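Local atomic coordinates of 4-hydroxybenzoyl-CoA thioesterase (Pseudomonas sp. CBS3, PDB entry 1LO7), a protein that hydrolyses 4-hydroxybenzoyl-CoA to 4-hydroxybenzoate and coenzyme A, the last step in converting 4-chlorobenzoate to 4-hydroxybenzoate, acting as a homotetramer of hot-dog-fold subunits. Residues I61-A66 with D114-F119; G55-P60 with A120-E125; I80-K85 with Q94-S99. One frame throughout, in Å; residues are numbered along the deposited sequence.

Contact 1: residues I61-A66 with D114-F119. With 4CO (4-hydroxyphenacyl coenzyme A), chain B; EDO (1,2-ethanediol), chain D.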
loop_
_atom_site.group_PDB
_atom_site.type_symbol
_atom_site.label_atom_id
_atom_site.label_comp_id
_atom_site.label_asym_id
_atom_site.label_seq_id
_atom_site.Cartn_x
_atom_site.Cartn_y
_atom_site.Cartn_z
ATOM N N ILE A 61 13.986 10.163 4.058
ATOM C CA ILE A 61 15.099 9.209 3.981
ATOM C C ILE A 61 15.995 9.476 2.804
ATOM O O ILE A 61 15.491 9.801 1.743
ATOM C CB ILE A 61 14.518 7.788 3.941
ATOM C CG1 ILE A 61 15.580 6.683 4.115
ATOM C CG2 ILE A 61 13.651 7.584 2.688
ATOM C CD1 ILE A 61 15.002 5.351 4.630
ATOM N N VAL A 62 17.315 9.363 3.046
ATOM C CA VAL A 62 18.331 9.565 2.011
ATOM C C VAL A 62 19.070 8.267 1.679
ATOM O O VAL A 62 19.630 8.093 0.592
ATOM C CB VAL A 62 19.313 10.701 2.253
ATOM C CG1 VAL A 62 18.513 12.007 2.353
ATOM C CG2 VAL A 62 20.068 10.551 3.576
ATOM N N SER A 63 19.072 7.333 2.614
ATOM C CA SER A 63 19.760 6.091 2.343
ATOM C C SER A 63 19.268 4.971 3.232
ATOM O O SER A 63 18.774 5.211 4.323
ATOM C CB SER A 63 21.247 6.310 2.566
ATOM O OG SER A 63 21.937 5.112 2.275
ATOM N N CYS A 64 19.390 3.735 2.807
ATOM C CA CYS A 64 18.954 2.656 3.687
ATOM C C CYS A 64 19.767 1.377 3.466
ATOM O O CYS A 64 20.128 1.041 2.355
ATOM C CB CYS A 64 17.480 2.243 3.486
ATOM S SG CYS A 64 16.981 0.922 4.680
ATOM N N ASN A 65 20.034 0.645 4.527
ATOM C CA ASN A 65 20.717 -0.629 4.411
ATOM C C ASN A 65 19.871 -1.564 5.226
ATOM O O ASN A 65 19.767 -1.407 6.435
ATOM C CB ASN A 65 22.190 -0.625 4.924
ATOM C CG ASN A 65 22.838 -1.990 4.730
ATOM O OD1 ASN A 65 22.184 -3.048 4.649
ATOM N ND2 ASN A 65 24.161 -1.963 4.647
ATOM N N ALA A 66 19.261 -2.522 4.570
ATOM C CA ALA A 66 18.389 -3.467 5.210
ATOM C C ALA A 66 18.766 -4.923 4.922
ATOM O O ALA A 66 19.265 -5.269 3.859
ATOM C CB ALA A 66 16.984 -3.251 4.646
ATOM N N ASP A 114 19.174 0.077 8.788
ATOM C CA ASP A 114 19.834 1.280 9.234
ATOM C C ASP A 114 19.401 2.296 8.195
ATOM O O ASP A 114 19.775 2.207 7.009
ATOM C CB ASP A 114 21.347 1.198 9.227
ATOM C CG ASP A 114 21.819 0.470 10.442
ATOM O OD1 ASP A 114 21.119 0.269 11.400
ATOM O OD2 ASP A 114 23.053 0.074 10.374
ATOM N N GLU A 115 18.591 3.263 8.635
ATOM C CA GLU A 115 18.092 4.321 7.768
ATOM C C GLU A 115 18.857 5.602 8.010
ATOM O O GLU A 115 19.115 5.944 9.163
ATOM C CB GLU A 115 16.580 4.637 8.053
ATOM C CG GLU A 115 15.642 3.444 7.760
ATOM C CD GLU A 115 14.209 3.822 8.022
ATOM O OE1 GLU A 115 13.871 4.560 8.912
ATOM O OE2 GLU A 115 13.354 3.241 7.213
ATOM N N ILE A 116 19.175 6.297 6.935
ATOM C CA ILE A 116 19.844 7.571 7.072
ATOM C C ILE A 116 18.804 8.607 6.673
ATOM O O ILE A 116 18.289 8.587 5.561
ATOM C CB ILE A 116 21.116 7.725 6.259
ATOM C CG1 ILE A 116 22.104 6.584 6.646
ATOM C CG2 ILE A 116 21.679 9.128 6.546
ATOM C CD1 ILE A 116 23.524 6.762 6.087
ATOM N N ARG A 117 18.452 9.499 7.602
ATOM C CA ARG A 117 17.455 10.499 7.306
ATOM C C ARG A 117 17.964 11.885 7.666
ATOM O O ARG A 117 19.064 12.061 8.246
ATOM C CB ARG A 117 16.220 10.202 8.168
ATOM C CG ARG A 117 15.400 8.973 7.716
ATOM C CD ARG A 117 14.372 8.604 8.774
ATOM N NE ARG A 117 13.610 7.366 8.517
ATOM C CZ ARG A 117 12.398 7.347 7.959
ATOM N NH1 ARG A 117 11.767 8.464 7.526
ATOM N NH2 ARG A 117 11.805 6.156 7.837
ATOM N N VAL A 118 17.143 12.875 7.332
ATOM C CA VAL A 118 17.488 14.260 7.649
ATOM C C VAL A 118 16.237 14.981 7.971
ATOM O O VAL A 118 15.167 14.590 7.508
ATOM C CB VAL A 118 18.063 14.977 6.457
ATOM C CG1 VAL A 118 19.358 14.324 6.006
ATOM C CG2 VAL A 118 17.047 15.089 5.320
ATOM N N PHE A 119 16.371 16.043 8.784
ATOM C CA PHE A 119 15.242 16.917 9.100
ATOM C C PHE A 119 15.180 17.825 7.900
ATOM O O PHE A 119 16.207 18.230 7.412
ATOM C CB PHE A 119 15.414 17.736 10.375
ATOM C CG PHE A 119 15.096 16.877 11.578
ATOM C CD1 PHE A 119 13.796 16.780 12.067
ATOM C CD2 PHE A 119 16.105 16.142 12.198
ATOM C CE1 PHE A 119 13.517 16.005 13.188
ATOM C CE2 PHE A 119 15.834 15.355 13.318
ATOM C CZ PHE A 119 14.529 15.279 13.803
HETATM N N1A 4CO B . 24.187 8.319 2.100
HETATM C C2A 4CO B . 24.529 8.908 3.285
HETATM N N3A 4CO B . 24.279 10.134 3.666
HETATM C C4A 4CO B . 23.584 10.823 2.737
HETATM C C5A 4CO B . 23.184 10.364 1.494
HETATM C C6A 4CO B . 23.500 9.035 1.175
HETATM N N6A 4CO B . 23.166 8.477 0.030
HETATM N N7A 4CO B . 22.507 11.355 0.789
HETATM C C8A 4CO B . 22.518 12.413 1.610
HETATM N N9A 4CO B . 23.174 12.151 2.784
HETATM C C1D 4CO B . 23.469 13.078 3.881
HETATM C C2D 4CO B . 24.531 14.100 3.485
HETATM O O2D 4CO B . 25.848 13.549 3.557
HETATM C C3D 4CO B . 24.318 15.119 4.591
HETATM O O3D 4CO B . 24.693 14.580 5.833
HETATM P P3D 4CO B . 25.626 15.362 6.840
HETATM O O7A 4CO B . 26.988 15.123 6.410
HETATM O O8A 4CO B . 25.289 16.789 6.832
HETATM O O9A 4CO B . 25.371 14.762 8.250
HETATM C C4D 4CO B . 22.793 15.150 4.596
HETATM O O4D 4CO B . 22.360 13.868 4.045
HETATM C C5D 4CO B . 22.124 16.307 3.914
HETATM O O5D 4CO B . 22.351 16.169 2.509
HETATM P P1A 4CO B . 22.860 17.437 1.702
HETATM O O1A 4CO B . 23.187 16.878 0.381
HETATM O O2A 4CO B . 23.985 18.084 2.338
HETATM O O3A 4CO B . 21.749 18.476 1.636
HETATM P P2A 4CO B . 20.585 18.714 0.559
HETATM O O4A 4CO B . 19.695 19.739 1.145
HETATM O O5A 4CO B . 21.191 19.231 -0.666
HETATM O O6A 4CO B . 19.874 17.318 0.052
HETATM C CBP 4CO B . 17.866 16.134 0.242
HETATM C CCP 4CO B . 19.110 16.613 0.994
HETATM C CDP 4CO B . 17.094 17.317 -0.366
HETATM C CEP 4CO B . 16.995 15.291 1.164
HETATM C CAP 4CO B . 18.252 15.369 -1.035
HETATM O OAP 4CO B . 19.097 14.263 -0.712
HETATM C C9P 4CO B . 17.043 14.640 -1.618
HETATM O O9P 4CO B . 16.107 15.269 -2.065
HETATM N N8P 4CO B . 17.027 13.193 -1.523
HETATM C C7P 4CO B . 15.726 12.623 -1.894
HETATM C C6P 4CO B . 14.804 12.456 -0.677
HETATM C C5P 4CO B . 13.640 11.538 -1.063
HETATM O O5P 4CO B . 12.897 11.777 -2.009
HETATM N N4P 4CO B . 13.509 10.399 -0.186
HETATM C C3P 4CO B . 12.498 9.425 -0.571
HETATM C C2P 4CO B . 11.107 9.918 -0.270
HETATM S S1P 4CO B . 10.971 10.903 1.221
HETATM O O1B 4CO B . 8.839 8.858 2.613
HETATM C C1B 4CO B . 8.982 10.058 2.763
HETATM C C2B 4CO B . 9.010 10.622 4.118
HETATM C C3B 4CO B . 9.162 12.022 4.275
HETATM C C4B 4CO B . 9.169 12.573 5.554
HETATM C C5B 4CO B . 8.995 11.737 6.676
HETATM O O2B 4CO B . 8.933 12.283 7.976
HETATM C C6B 4CO B . 8.868 10.330 6.505
HETATM C C7B 4CO B . 8.874 9.768 5.214
HETATM C CB 4CO B . 9.174 10.959 1.600
HETATM C C1 EDO D . 22.190 -3.895 9.495
HETATM O O1 EDO D . 23.112 -4.948 9.256
HETATM C C2 EDO D . 21.160 -3.871 8.393
HETATM O O2 EDO D . 21.642 -4.552 7.240
#
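Ile61 lies across Glu115 at about a right angle, its CD1 resting against the carboxylate stem 3.7 Å from Glu115 CG. CG1 of Ile61 stands anti to the backbone N (chi1 -170°), which sends the long branch over this antiparallel strand pair toward Glu115 and leaves CG2 to the pantetheine arm of the bound 4-hydroxyphenacyl-CoA, whose amide N4P donates to Ile61 O at 2.8 Å. Arg117, on the same face as Ile61 and Glu115, runs extended beside the isoleucine, with its CG 3.8 Å from Ile61 CA. Its guanidinium turns edge-on to Glu115: NE and NH2 both donate to OE1, each at 2.8 Å, from one face of the carboxylate and out of its plane. The outer edge of the same guanidinium brings NH1 within 3.6 Å of C6B on the ligand's phenol ring. A classic beta bulge breaks the register here, Val62 and Ser63 both donating to Ile116 O; the Val62 N bond is short and straight (2.8 Å, 174°), that from Ser63 N longer. Beside the bulge, Val62 CG2 meets Ile116 CG2 at 3.7 Å, and these side chains, with Ser63 and Val118, line the adenosine end of the ligand. Glu115 OE1 also accepts from His96, and Arg117 NH2 bridges to Asp32, so the charges on this largely buried face are paired and probably hold the guanidinium rigidly beside the ligand's phenol ring.

Contact 2: residues G55-P60 with A120-E125. With 4CO (4-hydroxyphenacyl coenzyme A), chain B.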
loop_
_atom_site.group_PDB
_atom_site.type_symbol
_atom_site.label_atom_id
_atom_site.label_comp_id
_atom_site.label_asym_id
_atom_site.label_seq_id
_atom_site.Cartn_x
_atom_site.Cartn_y
_atom_site.Cartn_z
ATOM N N GLY A 55 9.000 25.299 9.995
ATOM C CA GLY A 55 9.177 24.879 8.613
ATOM C C GLY A 55 9.541 23.413 8.404
ATOM O O GLY A 55 9.657 22.974 7.265
ATOM N N ILE A 56 9.717 22.668 9.493
ATOM C CA ILE A 56 10.119 21.258 9.405
ATOM C C ILE A 56 9.001 20.378 8.931
ATOM O O ILE A 56 7.971 20.312 9.572
ATOM C CB ILE A 56 10.801 20.809 10.699
ATOM C CG1 ILE A 56 12.098 21.660 10.890
ATOM C CG2 ILE A 56 11.109 19.308 10.716
ATOM C CD1 ILE A 56 12.798 21.383 12.221
ATOM N N VAL A 57 9.201 19.720 7.781
ATOM C CA VAL A 57 8.121 18.888 7.231
ATOM C C VAL A 57 8.173 17.433 7.671
ATOM O O VAL A 57 7.225 16.649 7.463
ATOM C CB VAL A 57 8.114 18.965 5.684
ATOM C CG1 VAL A 57 7.954 20.390 5.220
ATOM C CG2 VAL A 57 9.379 18.361 5.085
ATOM N N GLY A 58 9.296 17.062 8.240
ATOM C CA GLY A 58 9.452 15.694 8.648
ATOM C C GLY A 58 10.918 15.300 8.466
ATOM O O GLY A 58 11.800 16.176 8.413
ATOM N N THR A 59 11.163 13.964 8.389
ATOM C CA THR A 59 12.518 13.422 8.245
ATOM C C THR A 59 12.623 12.457 7.059
ATOM O O THR A 59 12.630 11.238 7.214
ATOM C CB THR A 59 12.958 12.698 9.541
ATOM O OG1 THR A 59 12.045 11.635 9.783
ATOM C CG2 THR A 59 12.935 13.676 10.689
ATOM N N PRO A 60 12.675 13.002 5.857
ATOM C CA PRO A 60 12.781 12.165 4.674
ATOM C C PRO A 60 14.063 11.334 4.719
ATOM O O PRO A 60 15.087 11.708 5.320
ATOM C CB PRO A 60 12.862 13.104 3.464
ATOM C CG PRO A 60 13.003 14.504 4.016
ATOM C CD PRO A 60 12.760 14.442 5.531
ATOM N N ALA A 120 13.993 18.107 7.378
ATOM C CA ALA A 120 13.997 18.933 6.203
ATOM C C ALA A 120 12.855 19.911 6.176
ATOM O O ALA A 120 11.910 19.826 6.944
ATOM C CB ALA A 120 13.880 18.057 4.948
ATOM N N MET A 121 12.977 20.815 5.207
ATOM C CA MET A 121 11.985 21.825 4.962
ATOM C C MET A 121 11.659 21.791 3.513
ATOM O O MET A 121 12.448 21.299 2.729
ATOM C CB MET A 121 12.467 23.160 5.485
ATOM C CG MET A 121 12.438 22.986 6.988
ATOM S SD MET A 121 12.758 24.518 7.781
ATOM C CE MET A 121 13.757 25.184 6.421
ATOM N N ASN A 122 10.485 22.285 3.165
ATOM C CA ASN A 122 10.060 22.382 1.771
ATOM C C ASN A 122 10.131 23.868 1.418
ATOM O O ASN A 122 9.354 24.642 1.943
ATOM C CB ASN A 122 8.644 21.858 1.450
ATOM C CG ASN A 122 8.712 20.389 1.097
ATOM O OD1 ASN A 122 9.700 19.908 0.510
ATOM N ND2 ASN A 122 7.665 19.670 1.480
ATOM N N ASP A 123 11.113 24.258 0.599
ATOM C CA ASP A 123 11.269 25.658 0.173
ATOM C C ASP A 123 10.517 25.718 -1.133
ATOM O O ASP A 123 11.083 25.488 -2.210
ATOM C CB ASP A 123 12.749 25.992 -0.062
ATOM C CG ASP A 123 13.552 25.880 1.210
ATOM O OD1 ASP A 123 13.048 25.939 2.319
ATOM O OD2 ASP A 123 14.848 25.789 1.016
ATOM N N GLY A 124 9.222 25.967 -1.023
ATOM C CA GLY A 124 8.436 25.925 -2.254
ATOM C C GLY A 124 8.377 24.422 -2.583
ATOM O O GLY A 124 8.036 23.593 -1.726
ATOM N N GLU A 125 8.759 24.092 -3.783
ATOM C CA GLU A 125 8.778 22.707 -4.263
ATOM C C GLU A 125 10.064 21.979 -3.983
ATOM O O GLU A 125 10.174 20.781 -4.232
ATOM C CB GLU A 125 8.633 22.764 -5.799
ATOM C CG GLU A 125 7.256 23.355 -6.193
ATOM C CD GLU A 125 7.081 23.446 -7.674
ATOM O OE1 GLU A 125 8.021 23.547 -8.442
ATOM O OE2 GLU A 125 5.816 23.363 -8.042
HETATM N N1A 4CO B . 24.187 8.319 2.100
HETATM C C2A 4CO B . 24.529 8.908 3.285
HETATM N N3A 4CO B . 24.279 10.134 3.666
HETATM C C4A 4CO B . 23.584 10.823 2.737
HETATM C C5A 4CO B . 23.184 10.364 1.494
HETATM C C6A 4CO B . 23.500 9.035 1.175
HETATM N N6A 4CO B . 23.166 8.477 0.030
HETATM N N7A 4CO B . 22.507 11.355 0.789
HETATM C C8A 4CO B . 22.518 12.413 1.610
HETATM N N9A 4CO B . 23.174 12.151 2.784
HETATM C C1D 4CO B . 23.469 13.078 3.881
HETATM C C2D 4CO B . 24.531 14.100 3.485
HETATM O O2D 4CO B . 25.848 13.549 3.557
HETATM C C3D 4CO B . 24.318 15.119 4.591
HETATM O O3D 4CO B . 24.693 14.580 5.833
HETATM P P3D 4CO B . 25.626 15.362 6.840
HETATM O O7A 4CO B . 26.988 15.123 6.410
HETATM O O8A 4CO B . 25.289 16.789 6.832
HETATM O O9A 4CO B . 25.371 14.762 8.250
HETATM C C4D 4CO B . 22.793 15.150 4.596
HETATM O O4D 4CO B . 22.360 13.868 4.045
HETATM C C5D 4CO B . 22.124 16.307 3.914
HETATM O O5D 4CO B . 22.351 16.169 2.509
HETATM P P1A 4CO B . 22.860 17.437 1.702
HETATM O O1A 4CO B . 23.187 16.878 0.381
HETATM O O2A 4CO B . 23.985 18.084 2.338
HETATM O O3A 4CO B . 21.749 18.476 1.636
HETATM P P2A 4CO B . 20.585 18.714 0.559
HETATM O O4A 4CO B . 19.695 19.739 1.145
HETATM O O5A 4CO B . 21.191 19.231 -0.666
HETATM O O6A 4CO B . 19.874 17.318 0.052
HETATM C CBP 4CO B . 17.866 16.134 0.242
HETATM C CCP 4CO B . 19.110 16.613 0.994
HETATM C CDP 4CO B . 17.094 17.317 -0.366
HETATM C CEP 4CO B . 16.995 15.291 1.164
HETATM C CAP 4CO B . 18.252 15.369 -1.035
HETATM O OAP 4CO B . 19.097 14.263 -0.712
HETATM C C9P 4CO B . 17.043 14.640 -1.618
HETATM O O9P 4CO B . 16.107 15.269 -2.065
HETATM N N8P 4CO B . 17.027 13.193 -1.523
HETATM C C7P 4CO B . 15.726 12.623 -1.894
HETATM C C6P 4CO B . 14.804 12.456 -0.677
HETATM C C5P 4CO B . 13.640 11.538 -1.063
HETATM O O5P 4CO B . 12.897 11.777 -2.009
HETATM N N4P 4CO B . 13.509 10.399 -0.186
HETATM C C3P 4CO B . 12.498 9.425 -0.571
HETATM C C2P 4CO B . 11.107 9.918 -0.270
HETATM S S1P 4CO B . 10.971 10.903 1.221
HETATM O O1B 4CO B . 8.839 8.858 2.613
HETATM C C1B 4CO B . 8.982 10.058 2.763
HETATM C C2B 4CO B . 9.010 10.622 4.118
HETATM C C3B 4CO B . 9.162 12.022 4.275
HETATM C C4B 4CO B . 9.169 12.573 5.554
HETATM C C5B 4CO B . 8.995 11.737 6.676
HETATM O O2B 4CO B . 8.933 12.283 7.976
HETATM C C6B 4CO B . 8.868 10.330 6.505
HETATM C C7B 4CO B . 8.874 9.768 5.214
HETATM C CB 4CO B . 9.174 10.959 1.600
HETATM O O HOH W 1 8.767 23.946 4.984
#
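Val57 sits over the peptide of Ala120, its CG2 3.5 Å from Ala120 O, while its own N donates to that oxygen at 2.8 Å. Three residues on, Pro60 lays its ring edge on the methyl of Ala120, CG and CD each 3.8 Å from CB. This is the close-packed end, and it carries the ligand: Thr59 N donates to the phenol oxygen O2B of 4-hydroxyphenacyl-CoA at 2.8 Å, and Pro60 CB packs near its sulfur. Gly58 lets the chain pass close by, since a side chain there would run into O2B. In the hot-dog fold this segment leads from helix 47-54 into strand 56-68, whose weakly bonded start, 56-58, runs at 115° to segment 120-123, with Ala120 N still reaching Gly58 O at 3.1 Å. With CG1 anti to its carbonyl carbon (chi1 -58°), Val57 reaches out to Asn122, meeting ND2 at 3.8 Å. An alanine here would keep the backbone bond but is likely to open a gap over the Ala120 carbonyl and take away the apolar support beside the Asn122 amide. Toward solvent the two segments are joined through a water, which donates to Gly55 O at 2.6 Å and accepts from Asn122 N.

Contact 3: residues I80-K85 with Q94-S99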
loop_
_atom_site.group_PDB
_atom_site.type_symbol
_atom_site.label_atom_id
_atom_site.label_comp_id
_atom_site.label_asym_id
_atom_site.label_seq_id
_atom_site.Cartn_x
_atom_site.Cartn_y
_atom_site.Cartn_z
ATOM N N ILE A 80 9.286 -3.984 17.073
ATOM C CA ILE A 80 10.289 -3.141 16.442
ATOM C C ILE A 80 11.027 -2.268 17.499
ATOM O O ILE A 80 10.373 -1.587 18.304
ATOM C CB ILE A 80 9.667 -2.258 15.370
ATOM C CG1 ILE A 80 8.754 -3.121 14.495
ATOM C CG2 ILE A 80 10.799 -1.570 14.574
ATOM C CD1 ILE A 80 8.125 -2.324 13.356
ATOM N N GLU A 81 12.362 -2.304 17.502
ATOM C CA GLU A 81 13.169 -1.498 18.424
ATOM C C GLU A 81 13.931 -0.486 17.586
ATOM O O GLU A 81 14.633 -0.845 16.653
ATOM C CB GLU A 81 14.098 -2.399 19.241
ATOM C CG GLU A 81 14.868 -1.638 20.309
ATOM C CD GLU A 81 15.429 -2.581 21.328
ATOM O OE1 GLU A 81 15.043 -3.730 21.402
ATOM O OE2 GLU A 81 16.296 -2.036 22.156
ATOM N N THR A 82 13.727 0.791 17.905
ATOM C CA THR A 82 14.323 1.880 17.167
ATOM C C THR A 82 15.172 2.805 18.047
ATOM O O THR A 82 14.790 3.175 19.150
ATOM C CB THR A 82 13.168 2.738 16.548
ATOM O OG1 THR A 82 12.383 1.931 15.687
ATOM C CG2 THR A 82 13.699 3.934 15.754
ATOM N N CYS A 83 16.343 3.160 17.521
ATOM C CA CYS A 83 17.234 4.085 18.209
ATOM C C CYS A 83 18.012 4.888 17.190
ATOM O O CYS A 83 18.035 4.583 16.004
ATOM C CB CYS A 83 18.206 3.391 19.177
ATOM S SG CYS A 83 19.480 2.459 18.299
ATOM N N ILE A 84 18.634 5.948 17.662
ATOM C CA ILE A 84 19.454 6.749 16.823
ATOM C C ILE A 84 20.865 6.214 17.106
ATOM O O ILE A 84 21.336 6.248 18.242
ATOM C CB ILE A 84 19.392 8.214 17.178
ATOM C CG1 ILE A 84 17.959 8.707 17.008
ATOM C CG2 ILE A 84 20.395 8.988 16.285
ATOM C CD1 ILE A 84 17.630 8.937 15.538
ATOM N N LYS A 85 21.506 5.711 16.070
ATOM C CA LYS A 85 22.825 5.131 16.113
ATOM C C LYS A 85 23.892 6.225 16.078
ATOM O O LYS A 85 24.911 6.132 16.753
ATOM C CB LYS A 85 22.937 4.205 14.881
ATOM C CG LYS A 85 24.146 3.279 14.777
ATOM C CD LYS A 85 24.480 2.849 13.339
ATOM C CE LYS A 85 25.514 1.728 13.231
ATOM N NZ LYS A 85 26.793 2.150 12.630
ATOM N N GLN A 94 19.305 6.087 11.835
ATOM C CA GLN A 94 18.272 5.530 12.683
ATOM C C GLN A 94 18.225 4.003 12.436
ATOM O O GLN A 94 17.998 3.541 11.316
ATOM C CB GLN A 94 16.883 6.171 12.397
ATOM C CG GLN A 94 15.853 5.937 13.503
ATOM C CD GLN A 94 14.628 6.839 13.318
ATOM O OE1 GLN A 94 13.996 7.278 14.293
ATOM N NE2 GLN A 94 14.300 7.138 12.077
ATOM N N ARG A 95 18.462 3.258 13.490
ATOM C CA ARG A 95 18.474 1.810 13.389
ATOM C C ARG A 95 17.176 1.208 13.902
ATOM O O ARG A 95 16.630 1.634 14.940
ATOM C CB ARG A 95 19.649 1.223 14.196
ATOM C CG ARG A 95 19.528 -0.320 14.336
ATOM C CD ARG A 95 20.832 -0.977 14.768
ATOM N NE ARG A 95 21.841 -0.821 13.732
ATOM C CZ ARG A 95 23.077 -1.288 13.849
ATOM N NH1 ARG A 95 23.486 -1.929 14.942
ATOM N NH2 ARG A 95 23.914 -1.101 12.859
ATOM N N HIS A 96 16.684 0.194 13.157
ATOM C CA HIS A 96 15.475 -0.501 13.537
ATOM C C HIS A 96 15.715 -2.011 13.555
ATOM O O HIS A 96 16.227 -2.552 12.574
ATOM C CB HIS A 96 14.313 -0.258 12.585
ATOM C CG HIS A 96 14.025 1.157 12.225
ATOM N ND1 HIS A 96 13.216 1.935 13.006
ATOM C CD2 HIS A 96 14.398 1.859 11.132
ATOM C CE1 HIS A 96 13.123 3.108 12.402
ATOM N NE2 HIS A 96 13.850 3.100 11.278
ATOM N N SER A 97 15.379 -2.673 14.662
ATOM C CA SER A 97 15.521 -4.127 14.746
ATOM C C SER A 97 14.120 -4.710 14.889
ATOM O O SER A 97 13.361 -4.315 15.796
ATOM C CB SER A 97 16.403 -4.528 15.900
ATOM O OG SER A 97 17.655 -3.866 15.699
ATOM N N VAL A 98 13.759 -5.639 13.978
ATOM C CA VAL A 98 12.418 -6.249 13.969
ATOM C C VAL A 98 12.512 -7.722 14.368
ATOM O O VAL A 98 13.266 -8.509 13.770
ATOM C CB VAL A 98 11.762 -6.179 12.568
ATOM C CG1 VAL A 98 10.339 -6.760 12.610
ATOM C CG2 VAL A 98 11.758 -4.726 12.052
ATOM N N SER A 99 11.734 -8.078 15.376
ATOM C CA SER A 99 11.768 -9.453 15.815
ATOM C C SER A 99 10.381 -9.986 16.029
ATOM O O SER A 99 9.396 -9.252 16.093
ATOM C CB SER A 99 12.544 -9.600 17.116
ATOM O OG SER A 99 11.926 -8.858 18.138
#
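Thr82 OG1 and His96 ND1 share a hydrogen bond of 2.8 Å, the hydroxyl lying at the edge of the imidazole and in its plane. The two side chains stand side by side on one face of the hairpin formed by strands 77-87 and 91-101. OG1 is anti to the carbonyl carbon of Thr82 (chi1 -60°), and this torsion presents the oxygen to the ring while CG2 packs 3.4 Å from ND1. NE2, on the far side of the ring, is held by Glu115. Along the same face Ile80 and Val98 point the same way, CG2 to CG2 at 4.2 Å, and Ile84 sends CD1 obliquely to Gln94 CG at 4.0 Å; helix 25-41 packs on this side. The opposite face is polar: Lys85 CD lies over one face of the Arg95 guanidinium, and CE approaches NH2 to 3.3 Å. Arg95 is salt-bridged through NE to Asp114. Between the faces, paired backbone bonds join Glu81 with Ser97 and Cys83 with Arg95. Lys85 NZ stays 4.3 Å from Arg95 NH2, and the nearby Asp114 carboxylate probably offsets the like charges, while the buried imidazole has both nitrogens hydrogen-bonded, which probably fixes its rotation.

How the contacts relate
Contacts 1 and 2 are successive parts of one pairing, strand 56-68 with strand 107-123, and both touch the ligand; contact 3 is a hairpin in the same antiparallel sheet. Contact 1 is the buried one, with its charged groups paired partly within the contact and partly with neighbouring strands and helix 25-41, and contact 2 is partly buried, relying on apolar packing, few backbone bonds and a water. In contact 3 one face is buried and the other carries charges toward the surface. Contact 2 meets contact 1 where Arg117 NH1 reaches Thr59 O, and contact 3 meets it through a salt bridge and the backbone of Glu115 and Gln94. Contacts 2 and 3 do not touch.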